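Local atomic coordinates of subdomain of Desmoplakin Carboxy-Terminal domain (DPCT) (Homo sapiens, PDB entry 1LM5), a protein that belongs to the intermediate filament-binding, carboxy-terminal region of desmoplakin and probably helps attach these filaments to desmosomes through its plakin repeats. Residues L42-A47 against K81-A86; K85-F90 against E132-I137; E120-Y123 against L128-P131. All blocks are in the same frame, centred on the assembly; numbering follows the deposited sequence.

Interaction 1. Residues L42-A47 against K81-A86; sequences LLEAQA and KPAQKA
Glu-44 turns its CG anti to its own carbonyl carbon (chi1 -67°) and runs extended from there, which lays the CB-CG part of the chain against the methyl of Ala-83 and carries the carboxylate past it. The evidence is a pair of carbon contacts: Glu-44 CB to Ala-83 CB at 3.6 Å and Glu-44 CG to Ala-83 CB at 3.8 Å. Ala-83 has no further torsion to adjust; its methyl points toward helix 36-47. Ala-47, one turn on from Glu-44, also directs its methyl across the gap, and Ala-47 CB lies 3.8 Å from Ala-83 CB. The same methyl reaches the backbone of the facing helix, with Ala-47 CB 3.8 Å from Gln-84 N. The Ala-83 methyl thus rests against both Glu-44 and Ala-47.

With such short side chains the backbones come close. The short axes of 42-47 and 81-86 approach to 7.9 Å, and the CA atoms of Ala-47 and Gln-84 stand only 4.7 Å apart. The crossing angle of -31° keeps the N-to-C directions roughly parallel. Over the 165 Å² of buried surface the contact is van der Waals packing, mostly carbon on carbon and centred on two alanine methyls; no hydrogen bond crosses it. The carboxylate of Glu-44 spends its charge on other partners: OE1 forms a salt bridge with Arg-117, and OE2 accepts a hydrogen bond from Gln-40, which should hold the extended chain in place.

The contact is buried and joins helix 36-47 to helix 74-88. Helix 112-124 packs on both, through Phe-118 against Glu-44 and Ala-83, and through Phe-121 against Glu-44 and Ala-45, while Leu-43 rests on Ile-25 of helix 25-30.

Interaction 2. Residues K85-F90 against E132-I137; sequences KAFIGF and EVHGRI
His-134 belongs to a G1 beta bulge, in which it and Gly-135 together face Asp-130 in the hairpin of strands 129-130 and 135-136; its imidazole reaches Phe-87 and Ile-88 in the last turn of helix 74-88. The backbone of His-134 has positive phi, in keeping with the first position of a G1 bulge. On the helix side Gly-89 also takes positive phi, ending the helix just after the carbonyl that the histidine meets.

The polar link is weak: His-134 NE2 donates to Ile-88 O over 3.0 Å with an N-H...O angle of 130°, far from straight. Alongside it, Ile-88 CA lies in the imidazole plane at the ring edge, 3.5 Å from His-134 CD2. Phe-87 sets its CG anti to its backbone N (chi1 -176°), sending the phenyl ring out toward the bulge. There Phe-87 CE2 comes within 4.0 Å of His-134 CB, and Phe-87 CZ within 3.6 Å of His-134 O. That carbonyl is buried by the contact and has no polar partner in the model. The rings are set obliquely, centroids 5.9 Å apart and planes at 47°.

This is a surface contact. Val-133 and His-134 also pack on Ala-163 and Lys-164 of the second subunit, placing the bulge where the two subunits of the assembly meet. Phe-87 additionally touches Val-129, so the end of helix 74-88 meets strand 129-130 as well as the turn that follows it, while Ala-86 and Phe-90 pack on helix 101-106.

Interaction 3. Residues E120-Y123 against L128-P131; sequences EFQY and LVDP
Gln-122 meets Val-129 through its side-chain amide: Val-129 N donates to Gln-122 OE1 over 3.0 Å, nearly straight at 170°. The donor stands well above the carbonyl plane, 69° out of it, and so does not approach along a lone pair. With CG anti to the carbonyl carbon (chi1 -63°) and the chain extended beyond it, Gln-122 carries its amide out to the strand. The valine side chain crosses the glutamine at about a right angle, bringing Val-129 CG2 to 3.4 Å from Gln-122 CD and Val-129 CB to 3.5 Å from Gln-122 NE2. A water ties the same two residues together, donating to Gln-122 OE1 at 2.7 Å and to Val-129 O at 2.6 Å. Beside this polar group lies an apolar contact, where Leu-128 CD2 sits 4.2 Å from Tyr-123 CB.

Further out, Gln-122 NE2 donates to the backbone oxygens of Cys-48 and Ala-86. Leu-128 continues onto Leu-156 and Ala-142, and the ring of Tyr-123 makes a cation-pi contact with Arg-151 of the second subunit.

Chemically, one buried amide is gripped by four bonds: its oxygen accepts from a backbone N-H and a water, its nitrogen gives to two carbonyls. That pattern is consistent with the modelled orientation of the amide and should restrain its rotation, letting a side chain on helix 112-124 satisfy backbone polar groups from three separate parts of the plakin-repeat fold.

Interactions 1 and 3 are buried, whereas interaction 2 lies at the surface; the second subunit comes near 2 most, and touches 3 through Tyr-123. Helix 74-88 serves both interactions 1 and 2: its C-terminal half packs on helix 36-47, and its end meets the hairpin turn. Interactions 2 and 3 share that hairpin, with Gly-135 O 2.8 Å from Asp-130 N, and 3 is nested within the loop that 2 closes. Lys-85 and Ala-86 are common to 1 and 2, and the amide of 3 reaches back to Ala-86. Chemistry follows place: methyl packing without hydrogen bonds between helices in 1, a buried amide with several hydrogen bonds in 3, and one weak imidazole bond with oblique rings in 2.

Interaction 1. Residues L42-A47 against K81-A86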
ATOM      1  N   LEU B  42      -7.751  17.643  -6.163  1.00 14.78           N
ATOM      2  CA  LEU B  42      -8.127  16.259  -6.419  1.00 13.64           C
ATOM      3  C   LEU B  42      -6.871  15.541  -6.883  1.00 13.00           C
ATOM      4  O   LEU B  42      -6.666  14.377  -6.555  1.00 12.04           O
ATOM      5  CB  LEU B  42      -9.199  16.161  -7.497  1.00 11.52           C
ATOM      6  CG  LEU B  42     -10.542  16.717  -7.031  1.00 14.86           C
ATOM      7  CD1 LEU B  42     -11.518  16.677  -8.184  1.00 17.82           C
ATOM      8  CD2 LEU B  42     -11.048  15.924  -5.845  1.00 14.95           C
ATOM      9  N   LEU B  43      -6.040  16.245  -7.651  1.00 13.12           N
ATOM     10  CA  LEU B  43      -4.791  15.664  -8.149  1.00 13.95           C
ATOM     11  C   LEU B  43      -3.814  15.500  -6.987  1.00 14.83           C
ATOM     12  O   LEU B  43      -3.054  14.543  -6.948  1.00 13.34           O
ATOM     13  CB  LEU B  43      -4.145  16.555  -9.217  1.00 17.27           C
ATOM     14  CG  LEU B  43      -4.376  16.375 -10.723  1.00 21.43           C
ATOM     15  CD1 LEU B  43      -5.092  15.075 -11.014  1.00 17.98           C
ATOM     16  CD2 LEU B  43      -5.103  17.565 -11.272  1.00 22.26           C
ATOM     17  N   GLU B  44      -3.820  16.438  -6.046  1.00 14.19           N
ATOM     18  CA  GLU B  44      -2.919  16.310  -4.903  1.00 16.13           C
ATOM     19  C   GLU B  44      -3.288  15.055  -4.144  1.00 15.34           C
ATOM     20  O   GLU B  44      -2.426  14.298  -3.730  1.00 14.38           O
ATOM     21  CB  GLU B  44      -3.042  17.510  -3.967  1.00 17.28           C
ATOM     22  CG  GLU B  44      -2.549  18.803  -4.566  1.00 17.35           C
ATOM     23  CD  GLU B  44      -2.794  19.975  -3.653  1.00 20.48           C
ATOM     24  OE1 GLU B  44      -3.745  19.906  -2.846  1.00 19.94           O
ATOM     25  OE2 GLU B  44      -2.048  20.966  -3.757  1.00 22.44           O
ATOM     26  N   ALA B  45      -4.584  14.842  -3.972  1.00 16.06           N
ATOM     27  CA  ALA B  45      -5.055  13.671  -3.253  1.00 15.47           C
ATOM     28  C   ALA B  45      -4.480  12.412  -3.895  1.00 15.82           C
ATOM     29  O   ALA B  45      -4.195  11.436  -3.209  1.00 15.49           O
ATOM     30  CB  ALA B  45      -6.573  13.623  -3.262  1.00 12.26           C
ATOM     31  N   GLN B  46      -4.295  12.447  -5.210  1.00 14.35           N
ATOM     32  CA  GLN B  46      -3.752  11.295  -5.903  1.00 14.96           C
ATOM     33  C   GLN B  46      -2.252  11.262  -5.715  1.00 14.45           C
ATOM     34  O   GLN B  46      -1.694  10.245  -5.338  1.00 13.43           O
ATOM     35  CB  GLN B  46      -4.083  11.369  -7.387  1.00 15.19           C
ATOM     36  CG  GLN B  46      -5.560  11.457  -7.659  1.00 13.97           C
ATOM     37  CD  GLN B  46      -5.838  11.475  -9.130  1.00 14.17           C
ATOM     38  OE1 GLN B  46      -4.935  11.695  -9.923  1.00 16.61           O
ATOM     39  NE2 GLN B  46      -7.093  11.250  -9.512  1.00 15.80           N
ATOM     40  N   ALA B  47      -1.607  12.394  -5.964  1.00 15.97           N
ATOM     41  CA  ALA B  47      -0.161  12.458  -5.827  1.00 15.62           C
ATOM     42  C   ALA B  47       0.307  12.039  -4.439  1.00 15.77           C
ATOM     43  O   ALA B  47       1.248  11.256  -4.307  1.00 16.87           O
ATOM     44  CB  ALA B  47       0.336  13.872  -6.132  1.00 16.23           C
ATOM     45  N   LYS B  81       4.059  19.184  -6.866  1.00 21.23           N
ATOM     46  CA  LYS B  81       5.287  18.658  -6.278  1.00 22.28           C
ATOM     47  C   LYS B  81       5.181  18.385  -4.782  1.00 20.85           C
ATOM     48  O   LYS B  81       5.523  17.291  -4.315  1.00 19.72           O
ATOM     49  CB  LYS B  81       6.467  19.603  -6.567  1.00 24.90           C
ATOM     50  CG  LYS B  81       6.862  19.650  -8.047  1.00 28.29           C
ATOM     51  CD  LYS B  81       7.801  20.826  -8.336  1.00 30.99           C
ATOM     52  CE  LYS B  81       8.172  20.941  -9.818  1.00 33.85           C
ATOM     53  NZ  LYS B  81       9.160  19.916 -10.283  1.00 35.84           N
ATOM     54  N   PRO B  82       4.708  19.371  -4.000  1.00 21.22           N
ATOM     55  CA  PRO B  82       4.603  19.123  -2.556  1.00 19.70           C
ATOM     56  C   PRO B  82       3.733  17.899  -2.250  1.00 18.40           C
ATOM     57  O   PRO B  82       4.055  17.109  -1.366  1.00 18.03           O
ATOM     58  CB  PRO B  82       3.988  20.409  -2.022  1.00 19.69           C
ATOM     59  CG  PRO B  82       4.466  21.459  -3.008  1.00 22.18           C
ATOM     60  CD  PRO B  82       4.297  20.744  -4.337  1.00 21.00           C
ATOM     61  N   ALA B  83       2.626  17.749  -2.976  1.00 16.85           N
ATOM     62  CA  ALA B  83       1.733  16.605  -2.770  1.00 18.44           C
ATOM     63  C   ALA B  83       2.466  15.300  -3.073  1.00 18.14           C
ATOM     64  O   ALA B  83       2.299  14.300  -2.373  1.00 17.77           O
ATOM     65  CB  ALA B  83       0.503  16.720  -3.667  1.00 15.57           C
ATOM     66  N   GLN B  84       3.262  15.300  -4.135  1.00 18.78           N
ATOM     67  CA  GLN B  84       4.007  14.097  -4.483  1.00 20.85           C
ATOM     68  C   GLN B  84       4.999  13.839  -3.358  1.00 20.29           C
ATOM     69  O   GLN B  84       5.209  12.704  -2.951  1.00 20.96           O
ATOM     70  CB  GLN B  84       4.750  14.255  -5.812  1.00 20.68           C
ATOM     71  CG  GLN B  84       5.444  12.977  -6.260  1.00 22.56           C
ATOM     72  CD  GLN B  84       5.907  13.019  -7.705  1.00 25.38           C
ATOM     73  OE1 GLN B  84       6.762  13.829  -8.074  1.00 30.52           O
ATOM     74  NE2 GLN B  84       5.344  12.139  -8.533  1.00 23.72           N
ATOM     75  N   LYS B  85       5.603  14.909  -2.851  1.00 22.12           N
ATOM     76  CA  LYS B  85       6.555  14.776  -1.759  1.00 23.04           C
ATOM     77  C   LYS B  85       5.866  14.209  -0.527  1.00 22.47           C
ATOM     78  O   LYS B  85       6.492  13.517   0.269  1.00 20.92           O
ATOM     79  CB  LYS B  85       7.188  16.128  -1.415  1.00 23.26           C
ATOM     80  CG  LYS B  85       8.320  16.537  -2.340  1.00 30.25           C
ATOM     81  CD  LYS B  85       8.893  17.879  -1.921  1.00 34.00           C
ATOM     82  CE  LYS B  85       9.974  18.344  -2.881  1.00 38.02           C
ATOM     83  NZ  LYS B  85      11.113  17.379  -2.925  1.00 41.63           N
ATOM     84  N   ALA B  86       4.578  14.507  -0.372  1.00 21.08           N
ATOM     85  CA  ALA B  86       3.823  14.004   0.771  1.00 21.72           C
ATOM     86  C   ALA B  86       3.795  12.490   0.719  1.00 20.67           C
ATOM     87  O   ALA B  86       3.536  11.824   1.721  1.00 21.69           O
ATOM     88  CB  ALA B  86       2.409  14.551   0.757  1.00 22.19           C
TER

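Interaction 2. Residues K85-F90 against E132-I137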
ATOM      1  N   LYS B  85       5.603  14.909  -2.851  1.00 22.12           N
ATOM      2  CA  LYS B  85       6.555  14.776  -1.759  1.00 23.04           C
ATOM      3  C   LYS B  85       5.866  14.209  -0.527  1.00 22.47           C
ATOM      4  O   LYS B  85       6.492  13.517   0.269  1.00 20.92           O
ATOM      5  CB  LYS B  85       7.188  16.128  -1.415  1.00 23.26           C
ATOM      6  CG  LYS B  85       8.320  16.537  -2.340  1.00 30.25           C
ATOM      7  CD  LYS B  85       8.893  17.879  -1.921  1.00 34.00           C
ATOM      8  CE  LYS B  85       9.974  18.344  -2.881  1.00 38.02           C
ATOM      9  NZ  LYS B  85      11.113  17.379  -2.925  1.00 41.63           N
ATOM     10  N   ALA B  86       4.578  14.507  -0.372  1.00 21.08           N
ATOM     11  CA  ALA B  86       3.823  14.004   0.771  1.00 21.72           C
ATOM     12  C   ALA B  86       3.795  12.490   0.719  1.00 20.67           C
ATOM     13  O   ALA B  86       3.536  11.824   1.721  1.00 21.69           O
ATOM     14  CB  ALA B  86       2.409  14.551   0.757  1.00 22.19           C
ATOM     15  N   PHE B  87       4.056  11.935  -0.456  1.00 20.31           N
ATOM     16  CA  PHE B  87       4.080  10.490  -0.578  1.00 21.60           C
ATOM     17  C   PHE B  87       5.502   9.947  -0.570  1.00 23.05           C
ATOM     18  O   PHE B  87       5.834   9.056   0.210  1.00 22.17           O
ATOM     19  CB  PHE B  87       3.404  10.030  -1.861  1.00 22.11           C
ATOM     20  CG  PHE B  87       3.318   8.551  -1.972  1.00 21.40           C
ATOM     21  CD1 PHE B  87       2.314   7.855  -1.316  1.00 21.92           C
ATOM     22  CD2 PHE B  87       4.277   7.839  -2.682  1.00 22.20           C
ATOM     23  CE1 PHE B  87       2.262   6.464  -1.362  1.00 22.22           C
ATOM     24  CE2 PHE B  87       4.233   6.453  -2.730  1.00 21.65           C
ATOM     25  CZ  PHE B  87       3.223   5.765  -2.069  1.00 23.62           C
ATOM     26  N   ILE B  88       6.343  10.485  -1.446  1.00 24.03           N
ATOM     27  CA  ILE B  88       7.713  10.002  -1.535  1.00 27.01           C
ATOM     28  C   ILE B  88       8.529  10.400  -0.320  1.00 26.07           C
ATOM     29  O   ILE B  88       9.493   9.730   0.032  1.00 25.51           O
ATOM     30  CB  ILE B  88       8.405  10.523  -2.809  1.00 29.65           C
ATOM     31  CG1 ILE B  88       8.285  12.043  -2.887  1.00 33.80           C
ATOM     32  CG2 ILE B  88       7.782   9.875  -4.035  1.00 32.40           C
ATOM     33  CD1 ILE B  88       8.878  12.651  -4.169  1.00 37.41           C
ATOM     34  N   GLY B  89       8.138  11.499   0.314  1.00 24.71           N
ATOM     35  CA  GLY B  89       8.840  11.968   1.489  1.00 25.60           C
ATOM     36  C   GLY B  89       9.593  13.259   1.228  1.00 26.12           C
ATOM     37  O   GLY B  89      10.053  13.511   0.113  1.00 26.01           O
ATOM     38  N   PHE B  90       9.694  14.093   2.255  1.00 26.54           N
ATOM     39  CA  PHE B  90      10.420  15.345   2.131  1.00 29.42           C
ATOM     40  C   PHE B  90      11.840  15.055   2.590  1.00 32.97           C
ATOM     41  O   PHE B  90      12.051  14.415   3.618  1.00 29.88           O
ATOM     42  CB  PHE B  90       9.779  16.438   2.986  1.00 28.00           C
ATOM     43  CG  PHE B  90       8.440  16.893   2.472  1.00 27.84           C
ATOM     44  CD1 PHE B  90       7.294  16.159   2.739  1.00 26.60           C
ATOM     45  CD2 PHE B  90       8.335  18.038   1.691  1.00 26.85           C
ATOM     46  CE1 PHE B  90       6.058  16.553   2.240  1.00 26.24           C
ATOM     47  CE2 PHE B  90       7.095  18.441   1.183  1.00 26.60           C
ATOM     48  CZ  PHE B  90       5.955  17.692   1.461  1.00 26.48           C
ATOM     49  N   GLU B 132       9.046   6.457   4.536  1.00 29.90           N
ATOM     50  CA  GLU B 132      10.124   5.497   4.761  1.00 32.61           C
ATOM     51  C   GLU B 132       9.949   4.228   3.930  1.00 30.83           C
ATOM     52  O   GLU B 132      10.892   3.757   3.300  1.00 30.85           O
ATOM     53  CB  GLU B 132      10.176   5.112   6.237  1.00 36.34           C
ATOM     54  CG  GLU B 132      11.047   3.903   6.534  1.00 44.26           C
ATOM     55  CD  GLU B 132      10.662   3.206   7.836  1.00 48.38           C
ATOM     56  OE1 GLU B 132      11.325   2.205   8.194  1.00 51.09           O
ATOM     57  OE2 GLU B 132       9.696   3.654   8.498  1.00 49.77           O
ATOM     58  N   VAL B 133       8.738   3.678   3.946  1.00 28.27           N
ATOM     59  CA  VAL B 133       8.422   2.457   3.211  1.00 27.07           C
ATOM     60  C   VAL B 133       7.384   2.721   2.123  1.00 25.17           C
ATOM     61  O   VAL B 133       6.887   1.803   1.484  1.00 24.41           O
ATOM     62  CB  VAL B 133       7.869   1.384   4.159  1.00 27.61           C
ATOM     63  CG1 VAL B 133       8.913   1.030   5.210  1.00 28.87           C
ATOM     64  CG2 VAL B 133       6.588   1.896   4.828  1.00 27.13           C
ATOM     65  N   HIS B 134       7.056   3.991   1.918  1.00 26.63           N
ATOM     66  CA  HIS B 134       6.080   4.365   0.906  1.00 26.01           C
ATOM     67  C   HIS B 134       4.834   3.498   0.973  1.00 25.49           C
ATOM     68  O   HIS B 134       4.321   3.048  -0.042  1.00 25.61           O
ATOM     69  CB  HIS B 134       6.708   4.295  -0.488  1.00 29.98           C
ATOM     70  CG  HIS B 134       7.883   5.210  -0.658  1.00 35.00           C
ATOM     71  ND1 HIS B 134       9.172   4.831  -0.352  1.00 38.81           N
ATOM     72  CD2 HIS B 134       7.952   6.510  -1.031  1.00 37.30           C
ATOM     73  CE1 HIS B 134       9.986   5.858  -0.528  1.00 38.55           C
ATOM     74  NE2 HIS B 134       9.270   6.889  -0.939  1.00 38.83           N
ATOM     75  N   GLY B 135       4.351   3.264   2.187  1.00 22.77           N
ATOM     76  CA  GLY B 135       3.151   2.468   2.357  1.00 22.02           C
ATOM     77  C   GLY B 135       2.236   3.197   3.312  1.00 21.34           C
ATOM     78  O   GLY B 135       2.629   4.196   3.905  1.00 23.32           O
ATOM     79  N   ARG B 136       1.015   2.713   3.459  1.00 19.99           N
ATOM     80  CA  ARG B 136       0.082   3.347   4.363  1.00 20.39           C
ATOM     81  C   ARG B 136       0.175   2.651   5.704  1.00 21.95           C
ATOM     82  O   ARG B 136       0.467   1.454   5.774  1.00 22.02           O
ATOM     83  CB  ARG B 136      -1.334   3.224   3.831  1.00 20.98           C
ATOM     84  CG  ARG B 136      -1.557   3.935   2.530  1.00 15.71           C
ATOM     85  CD  ARG B 136      -2.991   3.733   2.129  1.00 20.44           C
ATOM     86  NE  ARG B 136      -3.339   4.394   0.881  1.00 20.20           N
ATOM     87  CZ  ARG B 136      -3.853   5.616   0.802  1.00 20.86           C
ATOM     88  NH1 ARG B 136      -4.068   6.322   1.905  1.00 18.14           N
ATOM     89  NH2 ARG B 136      -4.201   6.103  -0.378  1.00 18.62           N
ATOM     90  N   ILE B 137      -0.076   3.407   6.764  1.00 20.53           N
ATOM     91  CA  ILE B 137      -0.019   2.853   8.097  1.00 21.45           C
ATOM     92  C   ILE B 137      -1.236   3.281   8.881  1.00 21.97           C
ATOM     93  O   ILE B 137      -1.886   4.274   8.547  1.00 21.25           O
ATOM     94  CB  ILE B 137       1.240   3.326   8.829  1.00 20.33           C
ATOM     95  CG1 ILE B 137       1.218   4.853   8.959  1.00 20.35           C
ATOM     96  CG2 ILE B 137       2.465   2.844   8.084  1.00 20.77           C
ATOM     97  CD1 ILE B 137       2.362   5.408   9.764  1.00 22.24           C
TER

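Interaction 3. Residues E120-Y123 against L128-P131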
ATOM      1  N   GLU B 120      -5.124  14.526   5.197  1.00 15.79           N
ATOM      2  CA  GLU B 120      -6.518  14.133   5.089  1.00 18.43           C
ATOM      3  C   GLU B 120      -6.767  13.252   3.881  1.00 16.99           C
ATOM      4  O   GLU B 120      -7.481  12.259   3.966  1.00 15.97           O
ATOM      5  CB  GLU B 120      -7.394  15.369   5.030  1.00 17.46           C
ATOM      6  CG  GLU B 120      -7.279  16.187   6.309  1.00 22.12           C
ATOM      7  CD  GLU B 120      -7.955  17.517   6.201  1.00 22.05           C
ATOM      8  OE1 GLU B 120      -8.244  17.946   5.060  1.00 24.13           O
ATOM      9  OE2 GLU B 120      -8.177  18.145   7.256  1.00 24.90           O
ATOM     10  N   PHE B 121      -6.173  13.631   2.759  1.00 14.82           N
ATOM     11  CA  PHE B 121      -6.315  12.856   1.544  1.00 15.34           C
ATOM     12  C   PHE B 121      -5.858  11.431   1.826  1.00 15.96           C
ATOM     13  O   PHE B 121      -6.527  10.473   1.462  1.00 14.39           O
ATOM     14  CB  PHE B 121      -5.435  13.429   0.438  1.00 15.15           C
ATOM     15  CG  PHE B 121      -5.889  14.761  -0.082  1.00 14.35           C
ATOM     16  CD1 PHE B 121      -4.965  15.638  -0.644  1.00 16.02           C
ATOM     17  CD2 PHE B 121      -7.231  15.123  -0.051  1.00 14.64           C
ATOM     18  CE1 PHE B 121      -5.374  16.863  -1.175  1.00 14.97           C
ATOM     19  CE2 PHE B 121      -7.659  16.346  -0.577  1.00 14.91           C
ATOM     20  CZ  PHE B 121      -6.726  17.218  -1.141  1.00 16.26           C
ATOM     21  N   GLN B 122      -4.699  11.299   2.467  1.00 15.39           N
ATOM     22  CA  GLN B 122      -4.173   9.975   2.765  1.00 16.28           C
ATOM     23  C   GLN B 122      -5.083   9.261   3.746  1.00 17.58           C
ATOM     24  O   GLN B 122      -5.502   8.129   3.516  1.00 16.33           O
ATOM     25  CB  GLN B 122      -2.755  10.080   3.340  1.00 17.13           C
ATOM     26  CG  GLN B 122      -1.749  10.680   2.366  1.00 16.44           C
ATOM     27  CD  GLN B 122      -0.375  10.890   2.982  1.00 19.76           C
ATOM     28  OE1 GLN B 122      -0.200  10.784   4.199  1.00 18.29           O
ATOM     29  NE2 GLN B 122       0.605  11.211   2.140  1.00 17.61           N
ATOM     30  N   TYR B 123      -5.397   9.941   4.840  1.00 18.18           N
ATOM     31  CA  TYR B 123      -6.241   9.366   5.866  1.00 18.88           C
ATOM     32  C   TYR B 123      -7.536   8.795   5.303  1.00 18.52           C
ATOM     33  O   TYR B 123      -7.882   7.640   5.553  1.00 17.31           O
ATOM     34  CB  TYR B 123      -6.558  10.425   6.914  1.00 19.51           C
ATOM     35  CG  TYR B 123      -7.310   9.862   8.083  1.00 23.14           C
ATOM     36  CD1 TYR B 123      -6.651   9.147   9.070  1.00 25.69           C
ATOM     37  CD2 TYR B 123      -8.695  10.009   8.182  1.00 23.61           C
ATOM     38  CE1 TYR B 123      -7.345   8.592  10.128  1.00 26.56           C
ATOM     39  CE2 TYR B 123      -9.395   9.459   9.235  1.00 25.42           C
ATOM     40  CZ  TYR B 123      -8.715   8.750  10.205  1.00 27.62           C
ATOM     41  OH  TYR B 123      -9.400   8.187  11.257  1.00 31.39           O
ATOM     42  N   LEU B 128      -2.434   7.306   6.687  1.00 16.52           N
ATOM     43  CA  LEU B 128      -1.294   8.147   6.403  1.00 17.51           C
ATOM     44  C   LEU B 128      -0.185   7.344   5.770  1.00 17.51           C
ATOM     45  O   LEU B 128      -0.030   6.151   6.042  1.00 20.28           O
ATOM     46  CB  LEU B 128      -0.774   8.797   7.678  1.00 18.27           C
ATOM     47  CG  LEU B 128      -1.771   9.695   8.403  1.00 22.96           C
ATOM     48  CD1 LEU B 128      -1.035  10.447   9.498  1.00 21.86           C
ATOM     49  CD2 LEU B 128      -2.403  10.666   7.411  1.00 20.30           C
ATOM     50  N   VAL B 129       0.586   8.020   4.929  1.00 17.31           N
ATOM     51  CA  VAL B 129       1.695   7.396   4.237  1.00 17.67           C
ATOM     52  C   VAL B 129       2.990   7.549   5.012  1.00 19.45           C
ATOM     53  O   VAL B 129       3.306   8.630   5.504  1.00 19.34           O
ATOM     54  CB  VAL B 129       1.903   8.032   2.854  1.00 16.58           C
ATOM     55  CG1 VAL B 129       3.158   7.471   2.195  1.00 19.13           C
ATOM     56  CG2 VAL B 129       0.684   7.779   1.983  1.00 18.61           C
ATOM     57  N   ASP B 130       3.724   6.452   5.142  1.00 18.67           N
ATOM     58  CA  ASP B 130       5.027   6.511   5.780  1.00 22.39           C
ATOM     59  C   ASP B 130       6.008   6.551   4.606  1.00 22.22           C
ATOM     60  O   ASP B 130       6.200   5.555   3.920  1.00 22.96           O
ATOM     61  CB  ASP B 130       5.287   5.269   6.622  1.00 21.50           C
ATOM     62  CG  ASP B 130       6.683   5.261   7.195  1.00 25.97           C
ATOM     63  OD1 ASP B 130       7.451   6.204   6.896  1.00 27.08           O
ATOM     64  OD2 ASP B 130       7.008   4.322   7.941  1.00 24.95           O
ATOM     65  N   PRO B 131       6.620   7.716   4.345  1.00 24.08           N
ATOM     66  CA  PRO B 131       7.578   7.888   3.245  1.00 27.46           C
ATOM     67  C   PRO B 131       8.729   6.889   3.322  1.00 29.01           C
ATOM     68  O   PRO B 131       9.316   6.529   2.304  1.00 30.63           O
ATOM     69  CB  PRO B 131       8.071   9.324   3.429  1.00 28.23           C
ATOM     70  CG  PRO B 131       6.955   9.986   4.169  1.00 28.71           C
ATOM     71  CD  PRO B 131       6.536   8.943   5.153  1.00 26.61           C
TER
HETATM   72  O   HOH W   1       1.946  10.847   5.819  1.00 20.99           O